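PDB 3T7K: regulator of Ty1 transposition protein 107 from Saccharomyces cerevisiae, which probably helps repair damaged DNA, its C-terminal tandem BRCT repeats binding phosphorylated histone H2A. Local coordinates for residues L18-C27 and Q45-I54. Sequence-based numbering, arbitrary orientation.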
ATOM      1  N   LEU C  18      -0.150 -27.362   4.011  1.00 45.86           N
ATOM      2  CA  LEU C  18      -0.296 -26.688   2.721  1.00 42.64           C
ATOM      3  C   LEU C  18       0.615 -25.473   2.634  1.00 38.99           C
ATOM      4  O   LEU C  18       0.703 -24.693   3.588  1.00 38.86           O
ATOM      5  CB  LEU C  18      -1.735 -26.219   2.541  1.00 41.51           C
ATOM      6  CG  LEU C  18      -2.820 -27.272   2.727  1.00 45.51           C
ATOM      7  CD1 LEU C  18      -4.175 -26.649   2.405  1.00 50.17           C
ATOM      8  CD2 LEU C  18      -2.530 -28.451   1.822  1.00 42.06           C
ATOM      9  N   PRO C  19       1.309 -25.305   1.497  1.00 36.68           N
ATOM     10  CA  PRO C  19       2.104 -24.084   1.363  1.00 35.51           C
ATOM     11  C   PRO C  19       1.211 -22.876   1.185  1.00 35.87           C
ATOM     12  O   PRO C  19       0.048 -23.001   0.794  1.00 37.30           O
ATOM     13  CB  PRO C  19       2.899 -24.327   0.079  1.00 33.43           C
ATOM     14  CG  PRO C  19       2.132 -25.338  -0.662  1.00 37.96           C
ATOM     15  CD  PRO C  19       1.535 -26.226   0.374  1.00 34.96           C
ATOM     16  N   ASN C  20       1.755 -21.707   1.476  1.00 37.51           N
ATOM     17  CA  ASN C  20       1.070 -20.463   1.181  1.00 33.34           C
ATOM     18  C   ASN C  20       1.859 -19.743   0.110  1.00 32.24           C
ATOM     19  O   ASN C  20       2.839 -19.068   0.412  1.00 32.21           O
ATOM     20  CB  ASN C  20       0.936 -19.589   2.426  1.00 33.12           C
ATOM     21  CG  ASN C  20       0.351 -18.230   2.113  0.64 37.11           C
ATOM     22  OD1 ASN C  20      -0.259 -18.041   1.072  1.00 37.91           O
ATOM     23  ND2 ASN C  20       0.551 -17.274   3.002  1.00 41.65           N
ATOM     24  N   TYR C  21       1.454 -19.909  -1.139  1.00 33.31           N
ATOM     25  CA  TYR C  21       2.179 -19.279  -2.245  1.00 35.63           C
ATOM     26  C   TYR C  21       2.052 -17.759  -2.247  1.00 35.21           C
ATOM     27  O   TYR C  21       2.889 -17.068  -2.810  1.00 34.50           O
ATOM     28  CB  TYR C  21       1.716 -19.849  -3.586  1.00 35.48           C
ATOM     29  CG  TYR C  21       2.151 -21.263  -3.809  1.00 34.15           C
ATOM     30  CD1 TYR C  21       3.434 -21.552  -4.250  1.00 36.57           C
ATOM     31  CD2 TYR C  21       1.288 -22.314  -3.562  1.00 32.75           C
ATOM     32  CE1 TYR C  21       3.836 -22.866  -4.450  1.00 36.23           C
ATOM     33  CE2 TYR C  21       1.680 -23.616  -3.751  1.00 32.49           C
ATOM     34  CZ  TYR C  21       2.942 -23.891  -4.188  1.00 34.69           C
ATOM     35  OH  TYR C  21       3.313 -25.198  -4.389  1.00 37.86           O
ATOM     36  N   ASP C  22       1.005 -17.249  -1.612  1.00 35.03           N
ATOM     37  CA  ASP C  22       0.810 -15.806  -1.498  1.00 37.75           C
ATOM     38  C   ASP C  22       0.819 -15.080  -2.859  1.00 35.67           C
ATOM     39  O   ASP C  22       1.530 -14.097  -3.051  1.00 36.54           O
ATOM     40  CB  ASP C  22       1.843 -15.188  -0.543  1.00 34.70           C
ATOM     41  CG  ASP C  22       1.580 -13.727  -0.313  1.00 42.01           C
ATOM     42  OD1 ASP C  22       0.484 -13.279  -0.736  1.00 48.12           O
ATOM     43  OD2 ASP C  22       2.441 -12.972   0.214  1.00 45.86           O
ATOM     44  N   LEU C  23      -0.006 -15.552  -3.788  1.00 35.00           N
ATOM     45  CA  LEU C  23      -0.080 -14.962  -5.120  1.00 36.96           C
ATOM     46  C   LEU C  23      -1.397 -14.234  -5.289  1.00 37.79           C
ATOM     47  O   LEU C  23      -2.457 -14.774  -4.989  1.00 37.68           O
ATOM     48  CB  LEU C  23       0.052 -16.046  -6.201  1.00 32.32           C
ATOM     49  CG  LEU C  23       1.334 -16.870  -6.127  1.00 31.15           C
ATOM     50  CD1 LEU C  23       1.372 -17.869  -7.244  1.00 34.62           C
ATOM     51  CD2 LEU C  23       2.567 -15.969  -6.194  1.00 33.24           C
ATOM     52  N   LYS C  24      -1.324 -12.995  -5.752  1.00 42.64           N
ATOM     53  CA  LYS C  24      -2.508 -12.279  -6.209  1.00 38.87           C
ATOM     54  C   LYS C  24      -2.259 -12.016  -7.695  1.00 35.64           C
ATOM     55  O   LYS C  24      -1.528 -11.096  -8.048  1.00 29.42           O
ATOM     56  CB  LYS C  24      -2.695 -10.973  -5.416  1.00 40.05           C
ATOM     57  CG  LYS C  24      -3.019 -11.183  -3.930  1.00 42.77           C
ATOM     58  CD  LYS C  24      -2.629  -9.965  -3.098  1.00 49.01           C
ATOM     59  CE  LYS C  24      -1.113  -9.734  -3.111  1.00 51.96           C
ATOM     60  NZ  LYS C  24      -0.686  -8.377  -2.591  1.00 50.86           N
ATOM     61  N   ALA C  25      -2.853 -12.842  -8.554  1.00 34.83           N
ATOM     62  CA  ALA C  25      -2.497 -12.851  -9.968  1.00 36.12           C
ATOM     63  C   ALA C  25      -3.636 -12.426 -10.905  1.00 41.72           C
ATOM     64  O   ALA C  25      -4.813 -12.369 -10.510  1.00 38.80           O
ATOM     65  CB  ALA C  25      -1.994 -14.221 -10.367  1.00 33.05           C
ATOM     66  N   VAL C  26      -3.266 -12.116 -12.146  1.00 36.80           N
ATOM     67  CA  VAL C  26      -4.204 -12.159 -13.241  1.00 40.30           C
ATOM     68  C   VAL C  26      -3.552 -13.089 -14.244  1.00 36.99           C
ATOM     69  O   VAL C  26      -2.346 -13.264 -14.201  1.00 38.12           O
ATOM     70  CB  VAL C  26      -4.496 -10.754 -13.844  1.00 43.81           C
ATOM     71  CG1 VAL C  26      -5.086  -9.845 -12.771  1.00 40.29           C
ATOM     72  CG2 VAL C  26      -3.234 -10.144 -14.423  1.00 39.61           C
ATOM     73  N   CYS C  27      -4.346 -13.730 -15.098  1.00 34.80           N
ATOM     74  CA  CYS C  27      -3.803 -14.493 -16.208  1.00 38.94           C
ATOM     75  C   CYS C  27      -4.059 -13.709 -17.473  1.00 40.12           C
ATOM     76  O   CYS C  27      -5.071 -13.016 -17.575  1.00 42.39           O
ATOM     77  CB  CYS C  27      -4.514 -15.825 -16.339  1.00 43.89           C
ATOM     78  SG  CYS C  27      -4.453 -16.775 -14.822  1.00 50.91           S
ATOM     79  N   GLN C  45      -7.056 -21.872  -0.910  1.00 41.22           N
ATOM     80  CA  GLN C  45      -6.539 -22.534   0.286  1.00 42.16           C
ATOM     81  C   GLN C  45      -5.017 -22.545   0.290  1.00 42.23           C
ATOM     82  O   GLN C  45      -4.401 -22.629   1.345  1.00 43.15           O
ATOM     83  CB  GLN C  45      -7.093 -23.954   0.407  1.00 42.76           C
ATOM     84  CG  GLN C  45      -8.540 -24.000   0.903  1.00 52.16           C
ATOM     85  CD  GLN C  45      -8.806 -22.990   2.009  1.00 53.39           C
ATOM     86  OE1 GLN C  45      -8.153 -23.007   3.055  0.45 47.43           O
ATOM     87  NE2 GLN C  45      -9.761 -22.093   1.774  0.43 51.14           N
ATOM     88  N   LEU C  46      -4.417 -22.441  -0.895  1.00 42.48           N
ATOM     89  CA  LEU C  46      -2.966 -22.428  -1.020  1.00 38.57           C
ATOM     90  C   LEU C  46      -2.429 -21.008  -1.170  1.00 40.30           C
ATOM     91  O   LEU C  46      -1.279 -20.816  -1.555  1.00 40.76           O
ATOM     92  CB  LEU C  46      -2.508 -23.289  -2.203  1.00 41.68           C
ATOM     93  CG  LEU C  46      -2.892 -24.775  -2.139  1.00 43.05           C
ATOM     94  CD1 LEU C  46      -2.591 -25.493  -3.455  1.00 47.88           C
ATOM     95  CD2 LEU C  46      -2.170 -25.462  -1.025  1.00 44.68           C
ATOM     96  N   GLY C  47      -3.254 -20.017  -0.850  1.00 40.18           N
ATOM     97  CA  GLY C  47      -2.831 -18.632  -0.934  1.00 41.05           C
ATOM     98  C   GLY C  47      -2.579 -18.150  -2.355  1.00 39.47           C
ATOM     99  O   GLY C  47      -1.700 -17.321  -2.582  1.00 44.01           O
ATOM    100  N   ILE C  48      -3.331 -18.689  -3.305  1.00 39.45           N
ATOM    101  CA  ILE C  48      -3.325 -18.202  -4.671  1.00 39.35           C
ATOM    102  C   ILE C  48      -4.734 -17.703  -5.021  1.00 45.72           C
ATOM    103  O   ILE C  48      -5.715 -18.479  -4.971  1.00 41.86           O
ATOM    104  CB  ILE C  48      -2.973 -19.319  -5.658  1.00 39.35           C
ATOM    105  CG1 ILE C  48      -1.623 -19.947  -5.319  1.00 35.87           C
ATOM    106  CG2 ILE C  48      -2.976 -18.781  -7.074  1.00 39.60           C
ATOM    107  CD1 ILE C  48      -1.308 -21.157  -6.158  1.00 37.45           C
ATOM    108  N   LYS C  49      -4.824 -16.420  -5.369  1.00 40.76           N
ATOM    109  CA  LYS C  49      -6.075 -15.770  -5.767  1.00 42.01           C
ATOM    110  C   LYS C  49      -5.889 -15.189  -7.153  1.00 47.50           C
ATOM    111  O   LYS C  49      -4.880 -14.513  -7.410  1.00 41.49           O
ATOM    112  CB  LYS C  49      -6.436 -14.641  -4.792  1.00 40.14           C
ATOM    113  CG  LYS C  49      -6.321 -15.051  -3.342  1.00 49.96           C
ATOM    114  CD  LYS C  49      -7.212 -14.218  -2.423  1.00 56.92           C
ATOM    115  CE  LYS C  49      -6.605 -12.872  -2.078  0.23 50.15           C
ATOM    116  NZ  LYS C  49      -7.318 -12.260  -0.919  0.43 50.11           N
ATOM    117  N   ILE C  50      -6.847 -15.458  -8.036  1.00 44.48           N
ATOM    118  CA  ILE C  50      -6.786 -14.998  -9.418  1.00 49.47           C
ATOM    119  C   ILE C  50      -7.949 -14.059  -9.731  1.00 51.78           C
ATOM    120  O   ILE C  50      -9.113 -14.467  -9.690  1.00 54.65           O
ATOM    121  CB  ILE C  50      -6.799 -16.187 -10.385  1.00 50.31           C
ATOM    122  CG1 ILE C  50      -5.699 -17.175  -9.984  1.00 50.61           C
ATOM    123  CG2 ILE C  50      -6.606 -15.725 -11.806  1.00 47.21           C
ATOM    124  CD1 ILE C  50      -5.339 -18.164 -11.071  1.00 54.26           C
ATOM    125  N   PHE C  51      -7.627 -12.800 -10.020  1.00 48.39           N
ATOM    126  CA  PHE C  51      -8.637 -11.787 -10.306  1.00 48.31           C
ATOM    127  C   PHE C  51      -8.931 -11.739 -11.793  1.00 47.79           C
ATOM    128  O   PHE C  51      -8.091 -12.116 -12.623  1.00 45.83           O
ATOM    129  CB  PHE C  51      -8.178 -10.420  -9.803  1.00 47.49           C
ATOM    130  CG  PHE C  51      -7.817 -10.417  -8.354  1.00 49.31           C
ATOM    131  CD1 PHE C  51      -8.646  -9.826  -7.420  1.00 51.98           C
ATOM    132  CD2 PHE C  51      -6.659 -11.040  -7.915  1.00 48.63           C
ATOM    133  CE1 PHE C  51      -8.314  -9.841  -6.072  1.00 49.52           C
ATOM    134  CE2 PHE C  51      -6.330 -11.058  -6.569  1.00 43.13           C
ATOM    135  CZ  PHE C  51      -7.155 -10.453  -5.654  1.00 48.18           C
ATOM    136  N   ASP C  52     -10.134 -11.281 -12.127  1.00 48.91           N
ATOM    137  CA  ASP C  52     -10.569 -11.218 -13.522  1.00 49.14           C
ATOM    138  C   ASP C  52      -9.880 -10.054 -14.230  1.00 43.47           C
ATOM    139  O   ASP C  52      -9.377 -10.184 -15.344  1.00 47.07           O
ATOM    140  CB  ASP C  52     -12.093 -11.057 -13.591  1.00 48.79           C
ATOM    141  OD1 ASP C  52     -12.267 -12.594 -11.765  0.47 49.35           O
ATOM    142  OD2 ASP C  52     -13.986 -12.428 -13.114  0.43 50.13           O
ATOM    143  N   ASN C  53      -9.852  -8.913 -13.556  1.00 43.94           N
ATOM    144  CA  ASN C  53      -9.279  -7.704 -14.114  1.00 47.75           C
ATOM    145  C   ASN C  53      -8.328  -7.095 -13.106  1.00 46.43           C
ATOM    146  O   ASN C  53      -8.352  -7.464 -11.934  1.00 43.67           O
ATOM    147  CB  ASN C  53     -10.393  -6.708 -14.437  1.00 46.62           C
ATOM    148  CG  ASN C  53     -11.490  -7.319 -15.282  0.76 45.75           C
ATOM    149  OD1 ASN C  53     -12.604  -7.546 -14.807  0.56 48.18           O
ATOM    150  ND2 ASN C  53     -11.182  -7.589 -16.547  0.50 45.34           N
ATOM    151  N   ILE C  54      -7.503  -6.152 -13.555  1.00 41.89           N
ATOM    152  CA  ILE C  54      -6.533  -5.505 -12.676  1.00 42.64           C
ATOM    153  C   ILE C  54      -7.127  -4.301 -11.958  1.00 46.82           C
ATOM    154  O   ILE C  54      -7.537  -3.332 -12.590  1.00 49.09           O
ATOM    155  CB  ILE C  54      -5.281  -5.062 -13.451  1.00 41.93           C
ATOM    156  CG1 ILE C  54      -4.581  -6.273 -14.073  1.00 45.00           C
ATOM    157  CG2 ILE C  54      -4.320  -4.302 -12.541  1.00 40.71           C
ATOM    158  CD1 ILE C  54      -3.336  -5.934 -14.897  1.00 38.28           C
TER
HETATM  159  O   HOH W   1      -1.989 -22.238   2.679  1.00 45.46           O
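The shortest polar bond between the two segments, 2.7 Å from Leu23 N to Gly47 O, opens a textbook parallel ladder between strands 23-27 and 48-50. From there the bonds alternate in direction: Leu23 O accepts from Lys49 N, Ala25 N gives to Lys49 O, and Ala25 O accepts from Phe51 N, nearly straight at 164°. Leu23 and Ala25 hold the neighbouring strand through both N and O, while Lys24 turns its backbone to Asn61 on the other side. Ahead of the strand, Tyr21 N bonds to Leu46 O at 2.9 Å, and one water donates to Pro19 O and Gln45 O. Gly47 is the C-prime residue of a Schellman motif ending helix 37-45; Asn20 OD1 sits 3.3 Å from Gly47 CA, and a beta carbon would clash there.

Ile48 shares a face with Leu23 and Ala25 and packs on Phe91 and Leu95 of helix 90-99, whereas those two lean on Phe64 of strand 62-64. Ile48 CG1, set anti to its carbonyl carbon (chi1 -57°), runs alongside the Tyr21 side chain, 3.8 Å from Tyr21 CB, and Ile48 CD1 reaches Tyr21 CD2. Were Ile48 cut back to an alanine, a gap would probably open beside Tyr21 and Leu23, and helix 90-99 would lose apolar contact with the sheet. On the face that carries Lys24 and Lys49, Phe51 turns its ring so that Ala25 O lies at the edge, in plane, 3.5 Å from Phe51 CD2, while CE2 approaches Lys24 CB. The side chains of Val26 and Ile54 cross at about a right angle, with Val26 CG1 3.8 Å from Ile54 CG1.

Strand 23-27, helix 37-45 and edge strand 48-50 form the beta-alpha-beta unit that begins the four-stranded parallel sheet, order 2-1-3-4, characteristic of a BRCT domain.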